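Local coordinates for protein linoleate 11-lipoxygenase (Gaeumannomyces graminis, PDB 5FX8) that oxidises linoleic and alpha-linolenic acids with molecular oxygen at a manganese centre, giving 11S- and 13R-hydroperoxy fatty acids, at residues R113-T118 and G140-S145; S145-I150 and R538-Q543; G491-H496 and E531-L536; R547-R552 and P613-V618. One frame throughout, in Å; residues are numbered along the deposited sequence.

In the fold
Four contacts in this lipoxygenase illustrate how chemistry follows place in the fold. Contact 1 lies farthest from the chain's centre, though most of its residues are buried, and ties the glycosylated helix 86-124 to a loop; partly buried contact 2 picks up that loop at the shared S145 and fastens it to the chain just past helix 526-539. The same helix supplies buried contact 3, where one glutamine grips two carbonyls, and its V533 packs against W142 of contact 1. Contact 4, also buried, meets contact 2 where F539 and R541 touch the metal ligand V618. Contact 1 combines a carboxylate network with aromatic packing; amides carry contacts 2 and 3, and a backbone bond with phenylalanine rings contact 4.

Contact 1: residues R113-T118 and G140-S145; sequences REANET and GHWKES. With NAG (2-acetamido-2-deoxy-beta-D-glucopyranose), chain K; NAG (2-acetamido-2-deoxy-beta-D-glucopyranose), chain N.
E114 and W142 set the pattern here: the glutamate leaves its helix toward the loop 140-145, while the indole swings back over the helix. The E114 chain runs extended beyond CG, and its carboxylate takes the backbone N-H groups of E144 and S145. OE1 accepts from S145 N at 2.7 Å and S145 OG at 2.8 Å, both reaching it from the same face of the carboxylate; OE2 uses its syn lone pair for E144 N at 3.0 Å. The E144 carboxylate, its plane 66° from that of E114, comes close without bonding, and a long salt bridge from R113 may ease the like charges. The loop here follows helix 86-124, the long helix whose N116 carries an N-linked sugar and whose outer face meets a second subunit, where N116 OD1 bonds T108 of that subunit. W142 lays its CH2 against A115 CB at 3.6 Å, while its NE1 is held by L137 O. Beside it, T118 CA sits over one face of the H141 ring, 3.9 Å from the centroid, as a CH-pi contact. A water links the two backbones, donating to E114 O and accepting from W142 N at 3.1 Å.

Contact 2: residues S145-I150 and R538-Q543; sequences SVPEGI and RFNRAQ. With NAG (2-acetamido-2-deoxy-beta-D-glucopyranose), chain F.
N540, just after helix 526-539, reaches to the backbone of S145 in the loop 145-150. Its CB points toward that loop, and CG stands anti to the backbone N (chi1 -163°), which sets the amide against the S145 carbonyl. CG itself comes no nearer than 4.1 Å to S145 O. At the tip the two amide atoms divide the work: ND2 donates to S145 O at 3.1 Å, with an N-H...O angle of 154° and the donor in the carbonyl plane, and also brushes V146 CA. OD1 accepts at 2.8 Å from a water that donates in turn to E148 OE2, a carboxylate oxygen salt-bridged to K488. V146 to G149 form a type I beta turn, closed by G149 N to V146 O. Beside the asparagine, A542 presses CB against P147 CD at 3.7 Å, a small apolar patch. Q107 of helix 86-124 gives S145 O a second bond through NE2, while its OE1 accepts from A542 N. Both partners are consistent with this orientation of the amide, so that a single neutral side chain pins the loop backbone directly and its turn carboxylate through water, the N540 side chain lying about 11 Å from the manganese ion.

Contact 3: residues G491-H496 and E531-L536; sequences GVLPLH and EQVSLL. With NAG (2-acetamido-2-deoxy-beta-D-glucopyranose), chain K.
Q532 is held nearly straight, CG anti to the backbone N (chi1 158°) and the chain extended beyond it, and this stretch carries its amide from helix 526-539 into the bend of G491-H496. L493 comes from the opposite direction, its CG beside its own backbone N (chi1 -70°), and sets its methyls over one face of the amide, CD2 3.9 Å from OE1 of Q532. NE2 spends its two hydrogens on two carbonyls of the bend: H496 O at 2.8 Å, in the carbonyl plane, and G491 O at 3.1 Å, approached from above its plane. Both acceptors lie close to the plane of the amide, while OE1 accepts from A498 N, so the buried group is satisfied at either end. At G491 the chain turns out of helix 485-490, and the bend it opens contains a cis peptide before P494; the side chain thus ties a helix to an irregular connection of the lipoxygenase fold. H496 ND1 donates to V492 O at 3.0 Å, drawing the bend together, and its NE2 bonds E167. Apolar packing flanks the amide: L536 CD1 lies 3.7 Å from G491 CA, whereas L493 CD1 and V533 CG2 meet at 4.5 Å.

Contact 4: residues R547-R552 and P613-V618; sequences RKQTVR and PFFLSV. With MN (manganese (II) ion), chain I.
F614 and Q549 make the bond that joins the C-terminal segment to the loop 547-552: F614 N donates to Q549 O at 3.0 Å, with an N-H...O angle of 149°. T550 and P613 form an isolated beta bridge at this point, and P613 CA directs a CA-H...O contact to the same carbonyl, which therefore meets both the N-H of F614 and the CA-H of P613. The two phenylalanines share the same chi1 position. Each places CG between the backbone N and the carbonyl carbon (chi1 67° in F614, 59° in F615), which puts both rings beside Q549. CE2 of F614 comes 4.0 Å from Q549 CB; F615 offers its ring edge, CE1 meeting the same CB at 3.9 Å. The Q549 chain runs on in extended form past the F615 ring, its amide plane 69° from that of the ring. CD1 of F615 sits 3.7 Å above the centre of the F614 ring, so the rings also brace each other. On the other side of the bond, V551 directs CG2 against the carbonyl of P613, whose O accepts from H479 of helix 460-481. T550 OG1 is hydrogen-bonded to A610 O. Four residues after F614 the chain ends at V618, whose carboxyl O binds manganese at 1.9 Å beside H290, H294, H478, N482 and a water, the ligand set of this lipoxygenase. One backbone bond between the segments and a pair of packed rings, beside the bonds V551 makes with N612, thus hold the chain that leads to the metal ligand.

Contact 1: residues R113-T118 and G140-S145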
# COMPACT_ATOMS: atom_id res chain seq x y z
N ARG A 113 12.01 -12.70 -3.91
CA ARG A 113 13.28 -12.75 -4.63
C ARG A 113 14.31 -11.76 -4.03
O ARG A 113 15.44 -12.15 -3.71
CB ARG A 113 13.01 -12.49 -6.10
CG ARG A 113 14.19 -12.57 -6.99
CD ARG A 113 13.86 -11.86 -8.27
NE ARG A 113 12.51 -12.19 -8.69
CZ ARG A 113 11.78 -11.43 -9.50
NH1 ARG A 113 12.29 -10.30 -9.95
NH2 ARG A 113 10.54 -11.81 -9.84
N GLU A 114 13.91 -10.51 -3.81
CA GLU A 114 14.86 -9.53 -3.27
C GLU A 114 15.16 -9.78 -1.79
O GLU A 114 16.20 -9.33 -1.31
CB GLU A 114 14.32 -8.11 -3.48
CG GLU A 114 13.93 -7.86 -4.93
CD GLU A 114 13.81 -6.40 -5.32
OE1 GLU A 114 12.99 -5.68 -4.74
OE2 GLU A 114 14.53 -5.96 -6.24
N ALA A 115 14.28 -10.45 -1.06
CA ALA A 115 14.62 -10.86 0.29
C ALA A 115 15.65 -11.98 0.28
O ALA A 115 16.55 -12.02 1.12
CB ALA A 115 13.37 -11.33 1.03
N ASN A 116 15.51 -12.89 -0.66
CA ASN A 116 16.47 -13.97 -0.74
C ASN A 116 17.83 -13.43 -1.11
O ASN A 116 18.85 -13.86 -0.55
CB ASN A 116 15.97 -15.02 -1.74
CG ASN A 116 15.12 -16.08 -1.10
OD1 ASN A 116 15.55 -17.21 -0.99
ND2 ASN A 116 13.93 -15.73 -0.67
N GLU A 117 17.88 -12.46 -2.02
CA GLU A 117 19.15 -11.86 -2.38
C GLU A 117 19.74 -11.10 -1.19
O GLU A 117 20.93 -11.25 -0.88
CB GLU A 117 18.99 -10.93 -3.58
CG GLU A 117 18.62 -11.63 -4.90
CD GLU A 117 18.05 -10.65 -5.95
OE1 GLU A 117 18.03 -9.44 -5.68
OE2 GLU A 117 17.59 -11.09 -7.04
N THR A 118 18.92 -10.31 -0.52
CA THR A 118 19.39 -9.56 0.64
C THR A 118 20.01 -10.48 1.67
O THR A 118 21.08 -10.19 2.21
CB THR A 118 18.22 -8.79 1.25
OG1 THR A 118 17.62 -7.95 0.25
CG2 THR A 118 18.69 -7.96 2.41
N GLY A 140 21.44 -0.98 -1.53
CA GLY A 140 21.54 -1.69 -2.78
C GLY A 140 20.48 -2.73 -3.01
O GLY A 140 20.50 -3.40 -4.04
N HIS A 141 19.54 -2.88 -2.08
CA HIS A 141 18.56 -3.94 -2.17
C HIS A 141 17.18 -3.34 -2.30
O HIS A 141 16.98 -2.13 -2.15
CB HIS A 141 18.63 -4.86 -0.95
CG HIS A 141 19.91 -5.61 -0.84
ND1 HIS A 141 20.24 -6.65 -1.68
CD2 HIS A 141 20.95 -5.49 0.02
CE1 HIS A 141 21.42 -7.13 -1.35
NE2 HIS A 141 21.87 -6.44 -0.32
N TRP A 142 16.23 -4.22 -2.59
CA TRP A 142 14.82 -3.87 -2.67
C TRP A 142 14.56 -2.83 -3.75
O TRP A 142 13.62 -2.05 -3.65
CB TRP A 142 14.31 -3.36 -1.34
CG TRP A 142 14.74 -4.17 -0.19
CD1 TRP A 142 15.73 -3.88 0.68
CD2 TRP A 142 14.17 -5.40 0.24
NE1 TRP A 142 15.83 -4.86 1.64
CE2 TRP A 142 14.88 -5.81 1.39
CE3 TRP A 142 13.13 -6.20 -0.23
CZ2 TRP A 142 14.59 -6.98 2.06
CZ3 TRP A 142 12.85 -7.36 0.44
CH2 TRP A 142 13.57 -7.74 1.57
N LYS A 143 15.39 -2.83 -4.79
CA LYS A 143 15.26 -1.87 -5.87
C LYS A 143 13.97 -2.04 -6.66
O LYS A 143 13.49 -1.07 -7.25
CB LYS A 143 16.43 -1.98 -6.82
CG LYS A 143 17.66 -1.32 -6.31
CD LYS A 143 18.87 -1.80 -7.10
CE LYS A 143 19.98 -0.77 -7.14
NZ LYS A 143 21.14 -1.31 -7.91
N GLU A 144 13.43 -3.25 -6.74
CA GLU A 144 12.18 -3.43 -7.47
C GLU A 144 10.96 -3.39 -6.56
O GLU A 144 9.92 -2.86 -6.94
CB GLU A 144 12.21 -4.73 -8.26
CG GLU A 144 13.22 -4.78 -9.41
CD GLU A 144 13.49 -6.22 -9.91
OE1 GLU A 144 14.11 -7.02 -9.17
OE2 GLU A 144 13.09 -6.55 -11.04
N SER A 145 11.09 -3.92 -5.35
CA SER A 145 10.01 -3.91 -4.37
C SER A 145 9.74 -2.51 -3.85
O SER A 145 8.59 -2.14 -3.61
CB SER A 145 10.37 -4.80 -3.19
OG SER A 145 10.51 -6.12 -3.63
C1 NAG K . 13.06 -16.70 -0.05
C2 NAG K . 12.70 -16.22 1.33
C3 NAG K . 11.77 -17.21 2.01
C4 NAG K . 10.56 -17.44 1.13
C5 NAG K . 11.02 -17.90 -0.23
C6 NAG K . 9.90 -18.07 -1.21
C7 NAG K . 14.12 -14.99 2.91
C8 NAG K . 15.44 -14.95 3.60
N2 NAG K . 13.91 -16.03 2.10
O3 NAG K . 11.33 -16.69 3.24
O4 NAG K . 9.70 -18.40 1.73
O5 NAG K . 11.90 -16.92 -0.79
O6 NAG K . 10.44 -18.41 -2.47
O7 NAG K . 13.28 -14.14 3.09
C1 NAG N . 15.62 -10.90 -12.14
C2 NAG N . 16.01 -9.50 -12.66
C3 NAG N . 14.77 -8.64 -12.89
C4 NAG N . 13.76 -9.37 -13.76
C5 NAG N . 13.41 -10.70 -13.09
C6 NAG N . 12.46 -11.56 -13.89
C7 NAG N . 18.25 -8.66 -12.02
C8 NAG N . 19.03 -7.93 -10.96
N2 NAG N . 16.94 -8.83 -11.76
O3 NAG N . 15.17 -7.43 -13.53
O4 NAG N . 12.59 -8.59 -13.96
O5 NAG N . 14.61 -11.47 -12.96
O6 NAG N . 12.70 -12.93 -13.57
O7 NAG N . 18.77 -9.07 -13.04
O HOH W 1 17.30 -7.01 -3.26

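Contact 2: residues S145-I150 and R538-Q543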
# COMPACT_ATOMS: atom_id res chain seq x y z
N SER A 145 11.09 -3.92 -5.35
CA SER A 145 10.01 -3.91 -4.37
C SER A 145 9.74 -2.51 -3.85
O SER A 145 8.59 -2.14 -3.61
CB SER A 145 10.37 -4.80 -3.19
OG SER A 145 10.51 -6.12 -3.63
N VAL A 146 10.80 -1.75 -3.63
CA VAL A 146 10.70 -0.41 -3.09
C VAL A 146 11.52 0.52 -3.98
O VAL A 146 12.60 0.97 -3.58
CB VAL A 146 11.17 -0.38 -1.64
CG1 VAL A 146 10.87 0.94 -1.03
CG2 VAL A 146 10.50 -1.50 -0.88
N PRO A 147 11.04 0.85 -5.17
CA PRO A 147 11.90 1.59 -6.12
C PRO A 147 12.39 2.91 -5.59
O PRO A 147 13.53 3.28 -5.87
CB PRO A 147 10.99 1.76 -7.33
CG PRO A 147 9.95 0.76 -7.18
CD PRO A 147 9.70 0.64 -5.73
N GLU A 148 11.57 3.65 -4.85
CA GLU A 148 11.98 4.92 -4.27
C GLU A 148 12.99 4.78 -3.14
O GLU A 148 13.49 5.79 -2.63
CB GLU A 148 10.74 5.68 -3.79
CG GLU A 148 10.00 5.04 -2.61
CD GLU A 148 8.84 4.03 -2.95
OE1 GLU A 148 8.93 3.14 -3.83
OE2 GLU A 148 7.80 4.13 -2.25
N GLY A 149 13.33 3.55 -2.73
CA GLY A 149 14.22 3.35 -1.62
C GLY A 149 13.58 3.69 -0.29
O GLY A 149 12.46 4.20 -0.25
N ILE A 150 14.27 3.43 0.80
CA ILE A 150 13.76 3.79 2.12
C ILE A 150 14.20 5.20 2.45
O ILE A 150 15.06 5.77 1.77
CB ILE A 150 14.23 2.80 3.19
CG1 ILE A 150 15.71 3.00 3.47
CG2 ILE A 150 13.98 1.39 2.77
CD1 ILE A 150 16.17 2.31 4.70
N ARG A 538 6.14 -6.24 1.20
CA ARG A 538 4.93 -6.79 0.60
C ARG A 538 3.70 -5.94 0.86
O ARG A 538 2.68 -6.14 0.18
CB ARG A 538 4.72 -8.22 1.10
CG ARG A 538 5.20 -9.28 0.12
CD ARG A 538 5.17 -10.63 0.78
NE ARG A 538 6.31 -10.85 1.65
CZ ARG A 538 6.22 -11.48 2.80
NH1 ARG A 538 5.04 -11.92 3.19
NH2 ARG A 538 7.29 -11.67 3.54
N PHE A 539 3.75 -5.00 1.82
CA PHE A 539 2.65 -4.04 1.93
C PHE A 539 2.72 -2.93 0.87
O PHE A 539 1.75 -2.20 0.68
CB PHE A 539 2.62 -3.40 3.31
CG PHE A 539 2.30 -4.35 4.43
CD1 PHE A 539 1.76 -5.59 4.18
CD2 PHE A 539 2.52 -3.98 5.74
CE1 PHE A 539 1.47 -6.42 5.21
CE2 PHE A 539 2.21 -4.82 6.77
CZ PHE A 539 1.69 -6.04 6.50
N ASN A 540 3.84 -2.78 0.19
CA ASN A 540 4.04 -1.77 -0.83
C ASN A 540 3.60 -2.30 -2.19
O ASN A 540 3.43 -3.50 -2.38
CB ASN A 540 5.51 -1.34 -0.86
CG ASN A 540 5.74 -0.04 -1.58
OD1 ASN A 540 4.99 0.91 -1.42
ND2 ASN A 540 6.77 0.01 -2.39
N ARG A 541 3.37 -1.38 -3.12
CA ARG A 541 2.90 -1.72 -4.46
C ARG A 541 3.67 -0.86 -5.46
O ARG A 541 3.24 0.23 -5.81
CB ARG A 541 1.39 -1.50 -4.61
CG ARG A 541 0.51 -2.60 -4.06
CD ARG A 541 0.63 -3.89 -4.86
NE ARG A 541 -0.19 -4.96 -4.29
CZ ARG A 541 0.14 -5.63 -3.19
NH1 ARG A 541 1.23 -5.32 -2.54
NH2 ARG A 541 -0.64 -6.57 -2.72
N ALA A 542 4.77 -1.39 -5.95
CA ALA A 542 5.64 -0.71 -6.88
C ALA A 542 5.03 -0.51 -8.27
O ALA A 542 5.57 0.28 -9.04
CB ALA A 542 6.95 -1.50 -6.99
N GLN A 543 3.95 -1.18 -8.62
CA GLN A 543 3.42 -1.14 -9.97
C GLN A 543 2.29 -0.13 -10.15
O GLN A 543 1.77 -0.01 -11.26
CB GLN A 543 2.90 -2.52 -10.41
CG GLN A 543 3.63 -3.75 -9.91
CD GLN A 543 3.45 -3.95 -8.44
OE1 GLN A 543 2.45 -3.52 -7.87
NE2 GLN A 543 4.44 -4.51 -7.81
C1 NAG F . 5.89 -6.24 -12.30
C2 NAG F . 5.75 -6.40 -13.81
C3 NAG F . 6.81 -5.58 -14.53
C4 NAG F . 6.72 -4.13 -14.08
C5 NAG F . 6.83 -4.04 -12.57
C6 NAG F . 6.61 -2.64 -12.05
C7 NAG F . 4.83 -8.51 -14.65
C8 NAG F . 5.10 -9.95 -14.95
N2 NAG F . 5.86 -7.80 -14.18
O3 NAG F . 6.58 -5.70 -15.93
O4 NAG F . 7.76 -3.36 -14.67
O5 NAG F . 5.81 -4.85 -11.96
O6 NAG F . 5.36 -2.12 -12.50
O7 NAG F . 3.73 -8.00 -14.83
O HOH W 2 4.87 3.69 -1.27

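Contact 3: residues G491-H496 and E531-L536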
# COMPACT_ATOMS: atom_id res chain seq x y z
N GLY A 491 8.76 1.08 9.89
CA GLY A 491 9.34 -0.19 10.23
C GLY A 491 10.73 -0.37 9.66
O GLY A 491 11.06 -1.45 9.18
N VAL A 492 11.54 0.66 9.71
CA VAL A 492 12.91 0.60 9.24
C VAL A 492 13.79 0.19 10.41
O VAL A 492 13.70 0.78 11.48
CB VAL A 492 13.33 1.95 8.65
CG1 VAL A 492 14.80 1.97 8.24
CG2 VAL A 492 12.47 2.22 7.48
N LEU A 493 14.57 -0.87 10.21
CA LEU A 493 15.51 -1.38 11.22
C LEU A 493 16.78 -0.55 11.23
O LEU A 493 17.25 -0.10 10.19
CB LEU A 493 15.83 -2.87 10.96
CG LEU A 493 14.64 -3.80 11.25
CD1 LEU A 493 14.81 -5.17 10.71
CD2 LEU A 493 14.34 -3.92 12.71
N PRO A 494 17.38 -0.40 12.40
CA PRO A 494 17.11 -1.10 13.64
C PRO A 494 16.22 -0.36 14.58
O PRO A 494 15.84 -0.91 15.60
CB PRO A 494 18.49 -1.22 14.24
CG PRO A 494 19.13 0.02 13.83
CD PRO A 494 18.68 0.27 12.44
N LEU A 495 15.90 0.89 14.25
CA LEU A 495 15.13 1.72 15.16
C LEU A 495 13.69 1.26 15.31
O LEU A 495 13.06 1.58 16.33
CB LEU A 495 15.17 3.18 14.70
CG LEU A 495 16.07 4.07 15.58
CD1 LEU A 495 15.49 4.17 16.94
CD2 LEU A 495 17.48 3.52 15.70
N HIS A 496 13.14 0.53 14.36
CA HIS A 496 11.73 0.16 14.37
C HIS A 496 11.51 -1.33 14.17
O HIS A 496 11.07 -1.76 13.10
CB HIS A 496 10.97 0.88 13.27
CG HIS A 496 11.11 2.37 13.31
ND1 HIS A 496 12.04 3.04 12.55
CD2 HIS A 496 10.42 3.30 14.00
CE1 HIS A 496 11.92 4.34 12.78
NE2 HIS A 496 10.94 4.52 13.65
N GLU A 531 13.10 -10.83 7.16
CA GLU A 531 11.71 -11.24 7.07
C GLU A 531 10.78 -10.09 7.41
O GLU A 531 9.67 -9.99 6.86
CB GLU A 531 11.48 -12.45 7.98
CG GLU A 531 10.78 -13.62 7.32
CD GLU A 531 11.38 -14.02 5.98
OE1 GLU A 531 12.37 -14.78 5.98
OE2 GLU A 531 10.83 -13.59 4.93
N GLN A 532 11.22 -9.21 8.31
CA GLN A 532 10.46 -8.00 8.57
C GLN A 532 10.48 -7.10 7.35
O GLN A 532 9.42 -6.72 6.83
CB GLN A 532 11.01 -7.29 9.81
CG GLN A 532 10.66 -5.81 9.84
CD GLN A 532 10.77 -5.14 11.20
OE1 GLN A 532 10.91 -5.77 12.24
NE2 GLN A 532 10.70 -3.83 11.18
N VAL A 533 11.67 -6.82 6.81
CA VAL A 533 11.69 -5.95 5.64
C VAL A 533 10.91 -6.58 4.50
O VAL A 533 10.30 -5.87 3.70
CB VAL A 533 13.13 -5.59 5.25
CG1 VAL A 533 13.12 -4.63 4.11
CG2 VAL A 533 13.78 -4.92 6.38
N SER A 534 10.84 -7.90 4.43
CA SER A 534 10.17 -8.56 3.32
C SER A 534 8.65 -8.48 3.44
O SER A 534 7.95 -8.29 2.44
CB SER A 534 10.62 -10.00 3.23
OG SER A 534 9.96 -10.66 2.17
N LEU A 535 8.12 -8.60 4.66
CA LEU A 535 6.69 -8.40 4.88
C LEU A 535 6.28 -6.94 4.62
O LEU A 535 5.27 -6.67 3.95
CB LEU A 535 6.35 -8.82 6.31
CG LEU A 535 4.92 -8.55 6.74
CD1 LEU A 535 3.92 -9.39 5.96
CD2 LEU A 535 4.82 -8.80 8.20
N LEU A 536 7.04 -5.98 5.14
CA LEU A 536 6.67 -4.59 4.93
C LEU A 536 6.82 -4.22 3.45
O LEU A 536 5.99 -3.49 2.89
CB LEU A 536 7.49 -3.69 5.85
CG LEU A 536 7.47 -4.09 7.33
CD1 LEU A 536 8.22 -3.15 8.24
CD2 LEU A 536 6.07 -4.23 7.75
C1 NAG K . 13.06 -16.70 -0.05
C2 NAG K . 12.70 -16.22 1.33
C3 NAG K . 11.77 -17.21 2.01
C4 NAG K . 10.56 -17.44 1.13
C5 NAG K . 11.02 -17.90 -0.23
C6 NAG K . 9.90 -18.07 -1.21
C7 NAG K . 14.12 -14.99 2.91
C8 NAG K . 15.44 -14.95 3.60
N2 NAG K . 13.91 -16.03 2.10
O3 NAG K . 11.33 -16.69 3.24
O4 NAG K . 9.70 -18.40 1.73
O5 NAG K . 11.90 -16.92 -0.79
O6 NAG K . 10.44 -18.41 -2.47
O7 NAG K . 13.28 -14.14 3.09

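Contact 4: residues R547-R552 and P613-V618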
# COMPACT_ATOMS: atom_id res chain seq x y z
N ARG A 547 0.23 0.90 -13.73
CA ARG A 547 -1.16 0.48 -13.77
C ARG A 547 -2.14 1.65 -13.91
O ARG A 547 -3.33 1.41 -14.08
CB ARG A 547 -1.46 -0.34 -12.51
CG ARG A 547 -0.72 -1.67 -12.48
CD ARG A 547 -0.98 -2.46 -11.23
NE ARG A 547 -0.43 -3.82 -11.31
CZ ARG A 547 -0.34 -4.66 -10.29
NH1 ARG A 547 -0.74 -4.31 -9.08
NH2 ARG A 547 0.18 -5.85 -10.46
N LYS A 548 -1.64 2.89 -13.86
CA LYS A 548 -2.46 4.11 -13.84
C LYS A 548 -3.46 4.11 -12.68
O LYS A 548 -4.61 4.55 -12.83
CB LYS A 548 -3.15 4.33 -15.19
CG LYS A 548 -2.26 5.05 -16.21
CD LYS A 548 -1.15 4.15 -16.75
CE LYS A 548 -0.04 4.96 -17.44
NZ LYS A 548 1.19 4.14 -17.72
N GLN A 549 -2.99 3.69 -11.50
CA GLN A 549 -3.81 3.54 -10.30
C GLN A 549 -3.31 4.41 -9.14
O GLN A 549 -3.68 4.19 -7.99
CB GLN A 549 -3.87 2.07 -9.88
CG GLN A 549 -4.64 1.19 -10.81
CD GLN A 549 -4.53 -0.27 -10.42
OE1 GLN A 549 -3.51 -0.69 -9.87
NE2 GLN A 549 -5.57 -1.04 -10.70
N THR A 550 -2.48 5.37 -9.45
CA THR A 550 -1.98 6.42 -8.58
C THR A 550 -3.09 7.41 -8.21
O THR A 550 -4.13 7.47 -8.85
CB THR A 550 -0.82 7.07 -9.34
OG1 THR A 550 0.38 6.42 -8.97
CG2 THR A 550 -0.68 8.47 -9.10
N VAL A 551 -2.86 8.16 -7.13
CA VAL A 551 -3.81 9.17 -6.66
C VAL A 551 -4.10 10.24 -7.70
O VAL A 551 -5.21 10.78 -7.74
CB VAL A 551 -3.31 9.82 -5.38
CG1 VAL A 551 -4.26 10.94 -4.95
CG2 VAL A 551 -3.13 8.80 -4.32
N ARG A 552 -3.14 10.59 -8.54
CA ARG A 552 -3.46 11.53 -9.61
C ARG A 552 -4.49 10.99 -10.60
O ARG A 552 -5.22 11.78 -11.20
CB ARG A 552 -2.21 11.93 -10.34
CG ARG A 552 -1.12 12.15 -9.44
CD ARG A 552 0.05 12.77 -10.17
NE ARG A 552 -0.39 13.73 -11.16
CZ ARG A 552 0.40 14.20 -12.13
NH1 ARG A 552 1.64 13.77 -12.25
NH2 ARG A 552 -0.04 15.08 -13.00
N PRO A 613 -1.40 4.67 -4.36
CA PRO A 613 -2.62 4.36 -5.08
C PRO A 613 -3.77 5.22 -4.59
O PRO A 613 -3.75 5.74 -3.48
CB PRO A 613 -2.86 2.89 -4.74
CG PRO A 613 -2.31 2.74 -3.46
CD PRO A 613 -1.11 3.64 -3.36
N PHE A 614 -4.82 5.28 -5.41
CA PHE A 614 -6.01 6.05 -5.06
C PHE A 614 -7.00 5.25 -4.22
O PHE A 614 -8.05 5.78 -3.86
CB PHE A 614 -6.72 6.58 -6.32
CG PHE A 614 -7.32 5.51 -7.19
CD1 PHE A 614 -8.54 4.95 -6.88
CD2 PHE A 614 -6.66 5.08 -8.31
CE1 PHE A 614 -9.06 3.96 -7.65
CE2 PHE A 614 -7.18 4.09 -9.09
CZ PHE A 614 -8.39 3.53 -8.76
N PHE A 615 -6.71 3.99 -3.92
CA PHE A 615 -7.64 3.11 -3.23
C PHE A 615 -6.89 2.43 -2.11
O PHE A 615 -5.67 2.55 -1.99
CB PHE A 615 -8.26 2.09 -4.20
CG PHE A 615 -7.24 1.22 -4.89
CD1 PHE A 615 -6.48 1.70 -5.96
CD2 PHE A 615 -7.04 -0.10 -4.47
CE1 PHE A 615 -5.53 0.89 -6.59
CE2 PHE A 615 -6.10 -0.92 -5.10
CZ PHE A 615 -5.35 -0.43 -6.15
N LEU A 616 -7.64 1.70 -1.28
CA LEU A 616 -7.10 0.96 -0.13
C LEU A 616 -6.55 -0.38 -0.62
O LEU A 616 -7.24 -1.39 -0.62
CB LEU A 616 -8.18 0.78 0.93
CG LEU A 616 -8.89 2.00 1.56
CD1 LEU A 616 -10.21 1.61 2.20
CD2 LEU A 616 -8.06 2.74 2.57
N SER A 617 -5.29 -0.39 -1.04
CA SER A 617 -4.76 -1.52 -1.78
C SER A 617 -4.21 -2.65 -0.91
O SER A 617 -4.11 -3.78 -1.39
CB SER A 617 -3.69 -1.04 -2.77
OG SER A 617 -2.46 -0.78 -2.15
N VAL A 618 -3.89 -2.39 0.36
CA VAL A 618 -3.47 -3.46 1.26
C VAL A 618 -4.03 -3.32 2.67
O VAL A 618 -4.17 -2.20 3.20
CB VAL A 618 -1.93 -3.56 1.30
CG1 VAL A 618 -1.40 -4.10 0.00
CG2 VAL A 618 -1.32 -2.20 1.59
MN MN I . -4.14 -1.27 4.90
O HOH W 3 -3.81 -3.50 5.82